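Bottromycin amidohydrolase (PDB 6I5S) acts as a thiazoline-specific amidohydrolase, the gatekeeper enzyme of bottromycin biosynthesis, and carries two zinc ions at what is probably its active site. Local coordinates at residues Ser162-Val167 and Leu196-Asp201; Asp173-Gly178 and Ala203-Val208. All blocks are in the same frame, centred on the assembly; numbering follows the deposited sequence.

Contact 1. Residues Ser162-Val167 and Leu196-Asp201; sequences SGMRDV and LVRDAD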
loop_
_atom_site.group_PDB
_atom_site.type_symbol
_atom_site.label_atom_id
_atom_site.label_comp_id
_atom_site.label_asym_id
_atom_site.label_seq_id
_atom_site.Cartn_x
_atom_site.Cartn_y
_atom_site.Cartn_z
ATOM N N SER A 162 8.364 -3.991 27.244
ATOM C CA SER A 162 7.951 -3.350 28.483
ATOM C C SER A 162 9.094 -2.633 29.194
ATOM O O SER A 162 8.917 -2.187 30.339
ATOM C CB SER A 162 7.319 -4.391 29.389
ATOM O OG SER A 162 8.300 -5.282 29.831
ATOM N N GLY A 163 10.247 -2.483 28.558
ATOM C CA GLY A 163 11.372 -1.794 29.166
ATOM C C GLY A 163 12.452 -1.559 28.130
ATOM O O GLY A 163 12.318 -1.940 26.976
ATOM N N MET A 164 13.562 -0.970 28.591
ATOM C CA MET A 164 14.635 -0.524 27.704
ATOM C C MET A 164 15.331 -1.709 27.044
ATOM O O MET A 164 15.680 -1.664 25.853
ATOM C CB MET A 164 15.646 0.319 28.488
ATOM C CG MET A 164 15.290 1.799 28.619
ATOM S SD MET A 164 16.072 2.633 30.036
ATOM C CE MET A 164 15.870 4.358 29.584
ATOM N N ARG A 165 15.507 -2.793 27.786
ATOM C CA ARG A 165 16.200 -3.948 27.205
ATOM C C ARG A 165 15.387 -4.562 26.081
ATOM O O ARG A 165 15.944 -4.963 25.051
ATOM C CB ARG A 165 16.495 -5.006 28.269
ATOM C CG ARG A 165 17.231 -6.214 27.677
ATOM C CD ARG A 165 17.884 -7.091 28.712
ATOM N NE ARG A 165 18.942 -7.895 28.107
ATOM C CZ ARG A 165 20.215 -7.519 28.006
ATOM N NH1 ARG A 165 20.623 -6.345 28.489
ATOM N NH2 ARG A 165 21.089 -8.333 27.432
ATOM N N ASP A 166 14.061 -4.641 26.255
ATOM C CA ASP A 166 13.213 -5.120 25.180
ATOM C C ASP A 166 13.326 -4.214 23.954
ATOM O O ASP A 166 13.335 -4.703 22.811
ATOM C CB ASP A 166 11.752 -5.180 25.629
ATOM C CG ASP A 166 11.499 -6.206 26.722
ATOM O OD1 ASP A 166 12.276 -7.197 26.827
ATOM O OD2 ASP A 166 10.502 -5.998 27.473
ATOM N N VAL A 167 13.354 -2.879 24.167
ATOM C CA VAL A 167 13.506 -1.943 23.049
ATOM C C VAL A 167 14.845 -2.174 22.341
ATOM O O VAL A 167 14.938 -2.160 21.107
ATOM C CB VAL A 167 13.385 -0.482 23.536
ATOM C CG1 VAL A 167 13.865 0.518 22.447
ATOM C CG2 VAL A 167 11.915 -0.152 23.915
ATOM N N LEU A 196 11.774 4.338 23.012
ATOM C CA LEU A 196 11.867 3.735 21.680
ATOM C C LEU A 196 12.102 4.794 20.623
ATOM O O LEU A 196 13.004 4.659 19.790
ATOM C CB LEU A 196 10.582 2.976 21.367
ATOM C CG LEU A 196 10.394 2.448 19.947
ATOM C CD1 LEU A 196 11.457 1.435 19.671
ATOM C CD2 LEU A 196 9.047 1.819 19.866
ATOM N N VAL A 197 11.329 5.888 20.661
ATOM C CA VAL A 197 11.538 6.886 19.619
ATOM C C VAL A 197 12.837 7.631 19.819
ATOM O O VAL A 197 13.491 7.991 18.824
ATOM C CB VAL A 197 10.323 7.843 19.465
ATOM C CG1 VAL A 197 9.082 7.024 18.998
ATOM C CG2 VAL A 197 10.078 8.620 20.712
ATOM N N ARG A 198 13.285 7.838 21.085
ATOM C CA ARG A 198 14.583 8.445 21.321
ATOM C C ARG A 198 15.694 7.562 20.753
ATOM O O ARG A 198 16.595 8.032 20.049
ATOM C CB ARG A 198 14.782 8.651 22.829
ATOM C CG ARG A 198 16.159 9.170 23.238
ATOM C CD ARG A 198 16.345 8.956 24.745
ATOM N NE ARG A 198 16.438 7.515 24.985
ATOM C CZ ARG A 198 16.130 6.907 26.122
ATOM N NH1 ARG A 198 15.713 7.628 27.183
ATOM N NH2 ARG A 198 16.257 5.596 26.222
ATOM N N ASP A 199 15.628 6.264 21.028
ATOM C CA ASP A 199 16.723 5.386 20.612
ATOM C C ASP A 199 16.681 5.040 19.120
ATOM O O ASP A 199 17.748 4.860 18.493
ATOM C CB ASP A 199 16.717 4.103 21.444
ATOM C CG ASP A 199 16.991 4.390 22.934
ATOM O OD1 ASP A 199 17.490 5.491 23.232
ATOM O OD2 ASP A 199 16.663 3.555 23.803
ATOM N N ALA A 200 15.481 4.869 18.560
ATOM C CA ALA A 200 15.353 4.700 17.107
ATOM C C ALA A 200 15.883 5.929 16.378
ATOM O O ALA A 200 16.606 5.810 15.383
ATOM C CB ALA A 200 13.890 4.445 16.724
ATOM N N ASP A 201 15.504 7.134 16.847
ATOM C CA ASP A 201 16.013 8.357 16.237
ATOM C C ASP A 201 17.529 8.381 16.245
ATOM O O ASP A 201 18.161 8.704 15.230
ATOM C CB ASP A 201 15.464 9.592 16.961
ATOM C CG ASP A 201 15.637 10.873 16.146
ATOM O OD1 ASP A 201 15.386 10.844 14.924
ATOM O OD2 ASP A 201 15.995 11.915 16.724
#

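Contact 2. Residues Asp173-Gly178 and Ala203-Val208; sequences DVLGFG and AGIPVV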
loop_
_atom_site.group_PDB
_atom_site.type_symbol
_atom_site.label_atom_id
_atom_site.label_comp_id
_atom_site.label_asym_id
_atom_site.label_seq_id
_atom_site.Cartn_x
_atom_site.Cartn_y
_atom_site.Cartn_z
ATOM N N ASP A 173 17.720 -6.239 16.035
ATOM C CA ASP A 173 17.162 -6.937 14.888
ATOM C C ASP A 173 17.099 -6.026 13.657
ATOM O O ASP A 173 17.435 -6.446 12.548
ATOM C CB ASP A 173 15.765 -7.453 15.191
ATOM C CG ASP A 173 15.723 -8.779 15.941
ATOM O OD1 ASP A 173 16.733 -9.434 16.156
ATOM O OD2 ASP A 173 14.586 -9.204 16.311
ATOM N N VAL A 174 16.655 -4.789 13.829
ATOM C CA VAL A 174 16.548 -3.864 12.710
ATOM C C VAL A 174 17.909 -3.668 12.063
ATOM O O VAL A 174 18.065 -3.813 10.838
ATOM C CB VAL A 174 15.913 -2.538 13.165
ATOM C CG1 VAL A 174 16.012 -1.472 12.093
ATOM C CG2 VAL A 174 14.441 -2.780 13.537
ATOM N N LEU A 175 18.899 -3.301 12.866
ATOM C CA LEU A 175 20.199 -2.964 12.344
ATOM C C LEU A 175 20.993 -4.214 11.934
ATOM O O LEU A 175 21.903 -4.100 11.117
ATOM C CB LEU A 175 20.986 -2.161 13.384
ATOM C CG LEU A 175 20.371 -0.774 13.779
ATOM C CD1 LEU A 175 21.324 -0.112 14.757
ATOM C CD2 LEU A 175 20.135 0.136 12.589
ATOM N N GLY A 176 20.696 -5.387 12.507
ATOM C CA GLY A 176 21.465 -6.594 12.212
ATOM C C GLY A 176 21.014 -7.232 10.926
ATOM O O GLY A 176 21.846 -7.753 10.169
ATOM N N PHE A 177 19.724 -7.192 10.652
ATOM C CA PHE A 177 19.175 -7.874 9.475
ATOM C C PHE A 177 18.718 -6.921 8.387
ATOM O O PHE A 177 18.344 -7.390 7.295
ATOM C CB PHE A 177 18.026 -8.810 9.900
ATOM C CG PHE A 177 18.482 -9.886 10.839
ATOM C CD1 PHE A 177 19.154 -11.016 10.352
ATOM C CD2 PHE A 177 18.310 -9.751 12.214
ATOM C CE1 PHE A 177 19.631 -11.973 11.228
ATOM C CE2 PHE A 177 18.752 -10.722 13.078
ATOM C CZ PHE A 177 19.443 -11.819 12.595
ATOM N N GLY A 178 18.780 -5.609 8.617
ATOM C CA GLY A 178 18.400 -4.660 7.585
ATOM C C GLY A 178 16.903 -4.468 7.409
ATOM O O GLY A 178 16.438 -4.149 6.276
ATOM N N ALA A 203 19.490 5.941 16.233
ATOM C CA ALA A 203 19.989 4.912 15.331
ATOM C C ALA A 203 19.539 5.124 13.886
ATOM O O ALA A 203 19.887 4.313 13.013
ATOM C CB ALA A 203 19.524 3.526 15.799
ATOM N N GLY A 204 18.831 6.213 13.595
ATOM C CA GLY A 204 18.354 6.440 12.229
ATOM C C GLY A 204 17.231 5.565 11.765
ATOM O O GLY A 204 17.049 5.396 10.557
ATOM N N ILE A 205 16.471 4.981 12.683
ATOM C CA ILE A 205 15.403 4.037 12.363
ATOM C C ILE A 205 14.062 4.764 12.455
ATOM O O ILE A 205 13.703 5.247 13.557
ATOM C CB ILE A 205 15.406 2.857 13.324
ATOM C CG1 ILE A 205 16.734 2.103 13.266
ATOM C CG2 ILE A 205 14.261 1.911 12.979
ATOM C CD1 ILE A 205 16.893 1.230 14.453
ATOM N N PRO A 206 13.256 4.760 11.409
ATOM C CA PRO A 206 11.903 5.347 11.507
ATOM C C PRO A 206 10.943 4.477 12.275
ATOM O O PRO A 206 11.016 3.247 12.217
ATOM C CB PRO A 206 11.452 5.467 10.044
ATOM C CG PRO A 206 12.227 4.522 9.317
ATOM C CD PRO A 206 13.569 4.364 10.032
ATOM N N VAL A 207 10.042 5.150 13.012
ATOM C CA VAL A 207 8.970 4.494 13.744
ATOM C C VAL A 207 7.632 4.874 13.110
ATOM O O VAL A 207 7.319 6.066 12.939
ATOM C CB VAL A 207 8.988 4.874 15.242
ATOM C CG1 VAL A 207 7.830 4.190 15.960
ATOM C CG2 VAL A 207 10.363 4.520 15.872
ATOM N N VAL A 208 6.835 3.859 12.775
ATOM C CA VAL A 208 5.556 4.050 12.130
ATOM C C VAL A 208 4.511 3.300 12.948
ATOM O O VAL A 208 4.829 2.593 13.890
ATOM C CB VAL A 208 5.546 3.569 10.661
ATOM C CG1 VAL A 208 6.521 4.357 9.840
ATOM C CG2 VAL A 208 5.850 2.068 10.559
#

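Contact 1. Residues Ser162-Val167 and Leu196-Asp201
Val167 and Leu196 mark the closest backbone approach between the start of helix 164-177 and helix 190-203, with 6.1 Å between their CA atoms and the two helices running in broadly the same direction. Their side chains fill this narrow point: Val167 CG1 rests 3.8 Å from Leu196 CD1 and also lies against the CA of Leu196. The valine turns this methyl opposite its own backbone N (chi1 167°), where it also skirts Asp199, 4.3 Å from OD2. Toward solvent the contact becomes polar. A bend at chi3 (68°) brings the Arg198 guanidinium side-on to the Asp199 carboxylate. Arg198 NE reaches Asp199 OD1 at 2.9 Å from above the carboxylate plane, while Arg198 NH2 lies 3.2 Å from Asp199 OD2 on its syn side and adds a second bond to OD1. Both oxygens are thus gripped by one flat group. The extended Met164 side chain comes across at about a right angle and sets CE 3.6 Å from Arg198 NH2, at the guanidinium edge; high mobility of the methionine makes this touch a loose one. A leucine in place of Arg198 would probably leave the Asp199 carboxylate without its main charged mate and free to turn. Before the helix, Ser162 N donates to Asp166 OD2 at 2.9 Å, tying the approach loop to the first turn, which begins after the N-cap Gly163. Val161 of that loop packs on Val167, whereas Leu196 meets Val184, beside the zinc-binding carboxylated lysine, so helix 190-203 rests on the segment just after the metal-binding residue, while the start of helix 164-177 packs against the loop before it.

Contact 2. Residues Asp173-Gly178 and Ala203-Val208
Ile205 inserts its side chain between Val174 and Leu175 near the end of helix 164-177, although the backbones remain 8.0 Å apart at the CA atoms of Val174 and Ile205. From CB, which faces the helix, the side chain divides. The CG2 branch lies 3.9 Å from Val174 CG1. The longer branch starts at CG1, set opposite the carbonyl carbon (chi1 -60°), and is already flanked by both helix residues, with Val174 CG1 at 3.8 Å from Ile205 CG1 and Leu175 CD2 slightly farther off. An extended second torsion (163°) carries CD1 on to the helix, where this terminal methyl meets Val174 CG1 at 3.7 Å, tip to tip, and Leu175 CD2 at 3.9 Å. Val174 therefore offers a single methyl to all three outer carbons of the isoleucine, while Leu175 passes it at a slant. The other leucine methyl, CD1, is turned to Ala203, 4.2 Å from its CB, at the outer margin of the contact. Between Ala203 and Ile205, Gly204 ends helix 190-203 in a Schellman motif; its positive phi lets the chain turn so that both Ala203 and Ile205 face the same neighbour. Inward, Ile182 touches both Val174 and Ile205, and Ala144 adds to the cover over Val174. No hydrogen bond or charge pair joins the two segments: the touches are all between aliphatic carbons, mostly methyls, so the fit depends on side-chain shape and on burial of Val174 and Ile205, with the exposed Leu175 at the outer margin.

Contacts 1 and 2 lie with their centres about 11 Å apart on the same side of the chain's centre and alternate in sequence: 162-167 and 173-178 belong to opposite ends of helix 164-177, and their partners, 196-201 and 203-208, follow each other through the end of helix 190-203. A probable hydrogen bond from Ile205 N to Ala200 O, 2.8 Å, and packing of Ala200 on Val207 join them directly. Helix 164-177 thus meets helix 190-203 near its start and the exit of that helix near its end. Backbone bonds of Pro206 and Val208 to Ile182, and of Val208 to Val184, flanking the carboxylated lysine, and the zinc ligand His210 just beyond are consistent with an amidohydrolase-type barrel in which this pair lies outside the metal site.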